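Long-range contacts in GTP-binding protein (Pyrococcus horikoshii, PDB 1WXQ), which probably binds GTP as an Obg-type P-loop GTPase, although its cellular role is unknown: residues T42-D47 / V312-L317; K148-F153 / S166-H171; I245-S250 / V305-N310. One frame throughout, in Å; residues are numbered along the deposited sequence.

How the contacts relate
Contacts 1 and 3 share helix 305-316 and lie in the interior of the GTPase core, their centres about 11 Å apart. Contact 3 lays the first half of that helix along strand 245-249; contact 1 sets Val313 and Phe314, further along it, against strand 39-47, elsewhere in the same mixed sheet. Contact 2 stands well apart in the helical region, about 34 Å from contact 1 and 37 Å from contact 3, centre to centre. It too is buried, but locally, among short helices rather than against a sheet. Aromatic rings dominate contact 2, a single phenylalanine carries contact 1, and contact 3 mixes branched aliphatics with a glutamate and a threonine.

Contact 1: residues T42-D47 / V312-L317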
# COMPACT_ATOMS: atom_id res chain seq x y z
N THR A 42 5.52 -7.70 -6.72
CA THR A 42 6.57 -7.60 -5.72
C THR A 42 6.03 -8.48 -4.61
O THR A 42 5.05 -9.20 -4.82
CB THR A 42 6.75 -6.15 -5.24
OG1 THR A 42 7.85 -6.09 -4.32
CG2 THR A 42 5.50 -5.64 -4.55
N TYR A 43 6.66 -8.45 -3.44
CA TYR A 43 6.25 -9.42 -2.44
C TYR A 43 6.22 -8.79 -1.04
O TYR A 43 6.90 -7.81 -0.75
CB TYR A 43 7.25 -10.58 -2.45
CG TYR A 43 6.87 -11.58 -3.49
CD1 TYR A 43 5.67 -12.28 -3.36
CD2 TYR A 43 7.73 -11.86 -4.55
CE1 TYR A 43 5.34 -13.26 -4.29
CE2 TYR A 43 7.40 -12.84 -5.47
CZ TYR A 43 6.21 -13.54 -5.34
OH TYR A 43 5.87 -14.50 -6.27
N ALA A 44 5.36 -9.36 -0.18
CA ALA A 44 5.27 -8.85 1.19
C ALA A 44 5.80 -9.87 2.20
O ALA A 44 5.17 -10.88 2.50
CB ALA A 44 3.80 -8.53 1.49
N ILE A 45 7.02 -9.60 2.69
CA ILE A 45 7.69 -10.56 3.56
C ILE A 45 7.52 -10.22 5.04
O ILE A 45 7.91 -9.16 5.52
CB ILE A 45 9.17 -10.57 3.19
CG1 ILE A 45 9.32 -10.73 1.67
CG2 ILE A 45 9.87 -11.75 3.86
CD1 ILE A 45 10.77 -10.56 1.21
N THR A 46 6.97 -11.21 5.73
CA THR A 46 6.80 -11.15 7.17
C THR A 46 6.90 -12.59 7.68
O THR A 46 7.06 -13.51 6.88
CB THR A 46 5.44 -10.52 7.54
OG1 THR A 46 5.35 -10.34 8.96
CG2 THR A 46 4.30 -11.39 7.04
N ASP A 47 6.83 -12.80 8.98
CA ASP A 47 6.95 -14.15 9.51
C ASP A 47 5.82 -15.08 9.08
O ASP A 47 4.66 -14.83 9.37
CB ASP A 47 7.00 -14.12 11.05
CG ASP A 47 8.33 -13.65 11.59
OD1 ASP A 47 9.38 -13.96 10.96
OD2 ASP A 47 8.34 -12.97 12.65
N VAL A 312 3.98 -0.14 3.45
CA VAL A 312 2.79 0.17 2.66
C VAL A 312 1.66 -0.84 2.95
O VAL A 312 0.53 -0.46 3.24
CB VAL A 312 3.06 0.14 1.14
CG1 VAL A 312 1.76 0.33 0.40
CG2 VAL A 312 4.07 1.20 0.75
N VAL A 313 2.00 -2.12 2.87
CA VAL A 313 1.07 -3.22 3.08
C VAL A 313 0.51 -3.38 4.49
O VAL A 313 -0.71 -3.39 4.69
CB VAL A 313 1.74 -4.57 2.67
CG1 VAL A 313 0.78 -5.73 2.85
CG2 VAL A 313 2.20 -4.50 1.22
N PHE A 314 1.42 -3.49 5.46
CA PHE A 314 1.09 -3.69 6.86
C PHE A 314 0.71 -2.44 7.67
O PHE A 314 -0.06 -2.52 8.62
CB PHE A 314 2.27 -4.37 7.57
CG PHE A 314 2.69 -5.66 6.94
CD1 PHE A 314 1.74 -6.66 6.65
CD2 PHE A 314 4.03 -5.90 6.67
CE1 PHE A 314 2.13 -7.88 6.07
CE2 PHE A 314 4.44 -7.12 6.10
CZ PHE A 314 3.49 -8.11 5.80
N ASP A 315 1.27 -1.30 7.31
CA ASP A 315 1.01 -0.07 8.04
C ASP A 315 0.02 0.85 7.36
O ASP A 315 -1.08 1.07 7.87
CB ASP A 315 2.31 0.67 8.28
CG ASP A 315 2.18 1.72 9.34
OD1 ASP A 315 1.10 2.35 9.41
OD2 ASP A 315 3.16 1.93 10.09
N LEU A 316 0.42 1.42 6.22
CA LEU A 316 -0.47 2.33 5.50
C LEU A 316 -1.84 1.70 5.35
O LEU A 316 -2.82 2.15 5.90
CB LEU A 316 0.05 2.62 4.10
CG LEU A 316 0.75 3.90 3.66
CD1 LEU A 316 0.34 4.15 2.21
CD2 LEU A 316 0.36 5.09 4.53
N LEU A 317 -1.89 0.62 4.57
CA LEU A 317 -3.14 -0.06 4.31
C LEU A 317 -3.60 -0.93 5.47
O LEU A 317 -4.74 -1.38 5.49
CB LEU A 317 -3.01 -0.88 3.02
CG LEU A 317 -2.48 -0.02 1.86
CD1 LEU A 317 -2.32 -0.84 0.61
CD2 LEU A 317 -3.43 1.14 1.62
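Phe314 pushes the far end of its ring against Thr46: CZ lies 3.6 Å from Thr46 CB and equally near the methyl CG2. The two side chains cross obliquely. In Thr46, OG1 is anti to the backbone N (chi1 -174°), which sets CG2 between the backbone N and the carbonyl carbon and within reach of CZ. The carbonyl of Ile45 comes to the edge of the same ring, its O 4.1 Å from Phe314 CE2 and close to the ring plane. Two residues before Thr46 on the strand, Ala44 also faces the helix; its CB meets both Phe314 CZ and, at 4.3 Å, Val313 CG1. Strand 39-47 runs antiparallel to strand 68-77 in the mixed sheet of the G domain, and helix 305-316 packs across it at 62°, with the segment axes 9.6 Å apart. The chain runs on from the helix into strand 319-325 of the second, four-stranded sheet, so the contact lies at the junction of the two. Pro321 from that strand touches both Thr46 and Phe314, and Phe386 meets the Phe314 ring edge-to-face. An alanine at Phe314 would take away the ring, and the consequence would probably be a gap beside Thr46 and Ala44, with Phe386 left without its aromatic mate. Residues 312-316 form a wider pi-type turn, with Leu317 N bonded to Val312 O at 3.0 Å.

Contact 2: residues K148-F153 / S166-H171; sequences KGWDKF and SAIAEH
This is a buried, largely apolar contact between short helices, held by aromatic rings and located in the helical part of the chain that lies between strands 104-110 and 217-222. Segment 148-153 follows helix 127-147. Phe153, with CG anti to the backbone N (chi1 170°), reaches to helix 164-171 and brings CZ to 3.5 Å from Ala167 CB. The rim of the ring also points at the helix backbone: Ala167 C and Ile168 N lie at its edge, in plane, the nitrogen 3.8 Å from Phe153 CZ. Ile168 crosses this ring at about a right angle, its CG1 4.0 Å from CZ. Its other end, CD1, touches the edge of Trp150 at CH2, 4.2 Å away. Trp150 in turn carries Phe153 on one face, CD2 standing 3.7 Å above the indole plane toward the rim. His171 flanks the phenyl ring obliquely, with planes at 31° and centroids 5.7 Å apart. Val182, Trp198, Phe206 and Leu146 gather round Ile168 and complete the hydrophobic centre. The place of both segments, in a helical region set between two strands of the G domain, is consistent with the helical insertion of Obg-like GTPases such as YchF.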
# COMPACT_ATOMS: atom_id res chain seq x y z
N LYS A 148 -15.78 20.31 -11.68
CA LYS A 148 -16.29 20.41 -13.04
C LYS A 148 -17.68 19.76 -13.13
O LYS A 148 -17.83 18.56 -12.88
CB LYS A 148 -15.36 19.69 -14.04
CG LYS A 148 -14.02 20.35 -14.22
CD LYS A 148 -13.10 19.53 -15.11
CE LYS A 148 -11.66 19.92 -14.84
NZ LYS A 148 -10.71 19.19 -15.71
N GLY A 149 -18.67 20.55 -13.50
CA GLY A 149 -20.01 20.01 -13.63
C GLY A 149 -20.79 20.22 -12.35
O GLY A 149 -22.01 20.20 -12.35
N TRP A 150 -20.09 20.43 -11.25
CA TRP A 150 -20.55 20.21 -9.87
C TRP A 150 -21.88 20.91 -9.57
O TRP A 150 -22.49 20.73 -8.52
CB TRP A 150 -19.47 20.71 -8.92
CG TRP A 150 -19.95 20.63 -7.52
CD1 TRP A 150 -20.54 21.66 -6.76
CD2 TRP A 150 -20.00 19.44 -6.70
NE1 TRP A 150 -20.97 21.24 -5.55
CE2 TRP A 150 -20.63 19.80 -5.48
CE3 TRP A 150 -19.59 18.12 -6.89
CZ2 TRP A 150 -20.83 18.84 -4.50
CZ3 TRP A 150 -19.79 17.17 -5.91
CH2 TRP A 150 -20.41 17.53 -4.70
N ASP A 151 -22.39 21.76 -10.51
CA ASP A 151 -23.64 22.43 -10.21
C ASP A 151 -24.78 21.53 -10.65
O ASP A 151 -25.80 21.37 -9.98
CB ASP A 151 -23.66 23.73 -11.02
CG ASP A 151 -24.04 24.90 -10.12
OD1 ASP A 151 -25.23 25.05 -9.83
OD2 ASP A 151 -23.16 25.68 -9.76
N LYS A 152 -24.59 20.93 -11.84
CA LYS A 152 -25.48 19.92 -12.44
C LYS A 152 -25.07 18.56 -11.94
O LYS A 152 -24.99 17.57 -12.67
CB LYS A 152 -25.34 19.95 -13.96
CG LYS A 152 -26.02 21.16 -14.58
CD LYS A 152 -25.89 21.12 -16.09
CE LYS A 152 -26.46 22.34 -16.78
NZ LYS A 152 -26.23 22.19 -18.21
N PHE A 153 -24.71 18.56 -10.66
CA PHE A 153 -24.69 17.35 -9.91
C PHE A 153 -25.42 17.56 -8.58
O PHE A 153 -26.20 16.72 -8.15
CB PHE A 153 -23.23 16.96 -9.70
CG PHE A 153 -23.15 15.84 -8.72
CD1 PHE A 153 -23.00 14.54 -9.18
CD2 PHE A 153 -23.07 16.12 -7.37
CE1 PHE A 153 -22.76 13.52 -8.28
CE2 PHE A 153 -22.82 15.09 -6.47
CZ PHE A 153 -22.66 13.78 -6.91
N SER A 166 -23.44 8.08 -1.97
CA SER A 166 -23.48 7.17 -3.11
C SER A 166 -23.21 7.85 -4.44
O SER A 166 -22.54 7.30 -5.31
CB SER A 166 -24.84 6.45 -3.19
OG SER A 166 -24.98 5.74 -4.42
N ALA A 167 -23.75 9.05 -4.60
CA ALA A 167 -23.56 9.80 -5.84
C ALA A 167 -22.11 10.23 -6.05
O ALA A 167 -21.57 10.13 -7.16
CB ALA A 167 -24.48 11.02 -5.86
N ILE A 168 -21.47 10.73 -5.00
CA ILE A 168 -20.07 11.13 -5.13
C ILE A 168 -19.27 9.85 -5.34
O ILE A 168 -18.43 9.77 -6.24
CB ILE A 168 -19.56 11.87 -3.87
CG1 ILE A 168 -20.27 13.21 -3.73
CG2 ILE A 168 -18.08 12.06 -3.95
CD1 ILE A 168 -19.91 13.97 -2.46
N ALA A 169 -19.57 8.84 -4.54
CA ALA A 169 -18.89 7.55 -4.64
C ALA A 169 -18.92 7.00 -6.05
O ALA A 169 -17.90 6.54 -6.56
CB ALA A 169 -19.51 6.55 -3.68
N GLU A 170 -20.09 7.04 -6.69
CA GLU A 170 -20.15 6.54 -8.06
C GLU A 170 -19.31 7.43 -8.95
O GLU A 170 -18.54 6.95 -9.78
CB GLU A 170 -21.59 6.55 -8.62
CG GLU A 170 -21.61 6.50 -10.16
CD GLU A 170 -23.00 6.60 -10.77
OE1 GLU A 170 -23.83 7.39 -10.25
OE2 GLU A 170 -23.24 5.91 -11.79
N HIS A 171 -19.48 8.73 -8.77
CA HIS A 171 -18.75 9.69 -9.58
C HIS A 171 -17.24 9.53 -9.46
O HIS A 171 -16.53 9.79 -10.43
CB HIS A 171 -19.15 11.12 -9.22
CG HIS A 171 -18.77 12.13 -10.25
ND1 HIS A 171 -18.95 13.48 -10.08
CD2 HIS A 171 -18.18 11.99 -11.46
CE1 HIS A 171 -18.49 14.13 -11.13
NE2 HIS A 171 -18.01 13.25 -11.99

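Contact 3: residues I245-S250 / V305-N310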
# COMPACT_ATOMS: atom_id res chain seq x y z
N ILE A 245 5.35 8.64 5.94
CA ILE A 245 6.36 7.70 6.41
C ILE A 245 7.54 7.79 5.43
O ILE A 245 7.36 7.59 4.23
CB ILE A 245 5.82 6.27 6.38
CG1 ILE A 245 4.71 6.12 7.43
CG2 ILE A 245 6.97 5.28 6.60
CD1 ILE A 245 4.07 4.74 7.45
N VAL A 246 8.74 8.07 5.93
CA VAL A 246 9.90 8.17 5.05
C VAL A 246 11.02 7.21 5.40
O VAL A 246 11.52 7.21 6.51
CB VAL A 246 10.53 9.56 5.07
CG1 VAL A 246 11.74 9.56 4.16
CG2 VAL A 246 9.53 10.59 4.63
N ILE A 247 11.45 6.44 4.41
CA ILE A 247 12.50 5.46 4.63
C ILE A 247 13.68 5.59 3.65
O ILE A 247 13.49 5.69 2.43
CB ILE A 247 11.86 4.04 4.58
CG1 ILE A 247 10.87 3.92 5.76
CG2 ILE A 247 12.94 2.94 4.62
CD1 ILE A 247 9.84 2.80 5.59
N PRO A 248 14.91 5.66 4.18
CA PRO A 248 16.09 5.77 3.30
C PRO A 248 16.13 4.54 2.42
O PRO A 248 15.64 3.48 2.81
CB PRO A 248 17.26 5.87 4.28
CG PRO A 248 16.73 5.25 5.53
CD PRO A 248 15.31 5.72 5.60
N THR A 249 16.74 4.66 1.25
CA THR A 249 16.73 3.55 0.32
C THR A 249 17.81 3.63 -0.77
O THR A 249 18.18 4.73 -1.21
CB THR A 249 15.32 3.48 -0.32
OG1 THR A 249 14.49 2.58 0.43
CG2 THR A 249 15.37 3.08 -1.76
N SER A 250 18.30 2.47 -1.20
CA SER A 250 19.31 2.38 -2.24
C SER A 250 18.83 1.36 -3.28
O SER A 250 19.16 0.17 -3.22
CB SER A 250 20.67 1.94 -1.67
OG SER A 250 21.27 2.98 -0.90
N VAL A 305 14.42 -0.95 0.42
CA VAL A 305 13.32 -1.23 -0.50
C VAL A 305 12.28 -2.13 0.14
O VAL A 305 11.09 -1.80 0.16
CB VAL A 305 13.83 -1.89 -1.77
CG1 VAL A 305 12.65 -2.29 -2.65
CG2 VAL A 305 14.76 -0.92 -2.52
N GLN A 306 12.71 -3.26 0.68
CA GLN A 306 11.77 -4.19 1.29
C GLN A 306 10.98 -3.56 2.43
O GLN A 306 9.80 -3.88 2.62
CB GLN A 306 12.51 -5.42 1.80
CG GLN A 306 11.58 -6.58 2.15
CD GLN A 306 10.74 -7.04 0.97
OE1 GLN A 306 11.26 -7.30 -0.12
NE2 GLN A 306 9.44 -7.13 1.18
N GLU A 307 11.64 -2.69 3.18
CA GLU A 307 11.04 -1.99 4.32
C GLU A 307 9.87 -1.12 3.85
O GLU A 307 8.78 -1.13 4.43
CB GLU A 307 12.11 -1.11 4.98
CG GLU A 307 11.83 -0.71 6.41
CD GLU A 307 12.88 0.26 6.95
OE1 GLU A 307 14.08 0.06 6.62
OE2 GLU A 307 12.52 1.20 7.69
N VAL A 308 10.10 -0.37 2.78
CA VAL A 308 9.06 0.48 2.24
C VAL A 308 7.81 -0.33 1.87
O VAL A 308 6.70 0.05 2.25
CB VAL A 308 9.56 1.24 1.00
CG1 VAL A 308 8.40 1.96 0.34
CG2 VAL A 308 10.65 2.22 1.39
N ILE A 309 8.00 -1.44 1.17
CA ILE A 309 6.87 -2.27 0.75
C ILE A 309 6.11 -2.87 1.94
O ILE A 309 4.88 -2.97 1.91
CB ILE A 309 7.33 -3.38 -0.22
CG1 ILE A 309 7.84 -2.72 -1.51
CG2 ILE A 309 6.18 -4.33 -0.50
CD1 ILE A 309 8.49 -3.67 -2.50
N ASN A 310 6.83 -3.26 2.99
CA ASN A 310 6.17 -3.81 4.16
C ASN A 310 5.37 -2.68 4.86
O ASN A 310 4.28 -2.92 5.38
CB ASN A 310 7.18 -4.43 5.16
CG ASN A 310 7.80 -5.75 4.66
OD1 ASN A 310 7.37 -6.33 3.64
ND2 ASN A 310 8.81 -6.24 5.38
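Val305 opens helix 305-316 opposite Thr249, its CG2 lying 4.1 Å from Thr249 CG2. Helix and strand 245-249 run nearly antiparallel, at 159° with 8.2 Å between their axes, the helix-on-sheet packing of the alpha/beta P-loop GTPase fold. Strand 245-249 lies parallel to strand 217-222, whose end bears Asn222 and, just beyond, Asp225, probably the NKxD guanine-recognition motif; Ser250 OG makes a weak hydrogen bond to Asp225 OD1. Val305 also touches Phe16 and Ala20 of helix 13-21, which follows the probable Walker A loop, and Phe16 reaches Thr249 as well. Gln306 is directed away from the strand, and its NE2 reaches Tyr43 O on strand 39-47. Glu307 turns back toward the sheet. Its CG is anti to the backbone N (chi1 -159°) and the chain runs extended beyond it, bringing the carboxylate against the side chain of Ile247: CD is 3.6 Å from Ile247 CG2, while OE2 lies 3.7 Å from Ile247 CG1. The contact is van der Waals only, the carboxylate lying against the methyl and methylene groups of Ile247. Val308 follows, one branch serving two strand residues: CG2 is 3.9 Å from Ile247 CB and 4.0 Å from Thr249 OG1, and Val218 also meets this side chain. That threonine hydroxyl donates to Pro248 O at 2.8 Å, approaching from above the carbonyl plane. Ile309 packs on Ala20, facing helix 13-21. At Asn310 the segment ends with OD1 shared between two weak hydrogen bonds, one from Ile45 N and one from Gln306 NE2, the latter 3.3 Å long with an angle of 156° at the hydrogen.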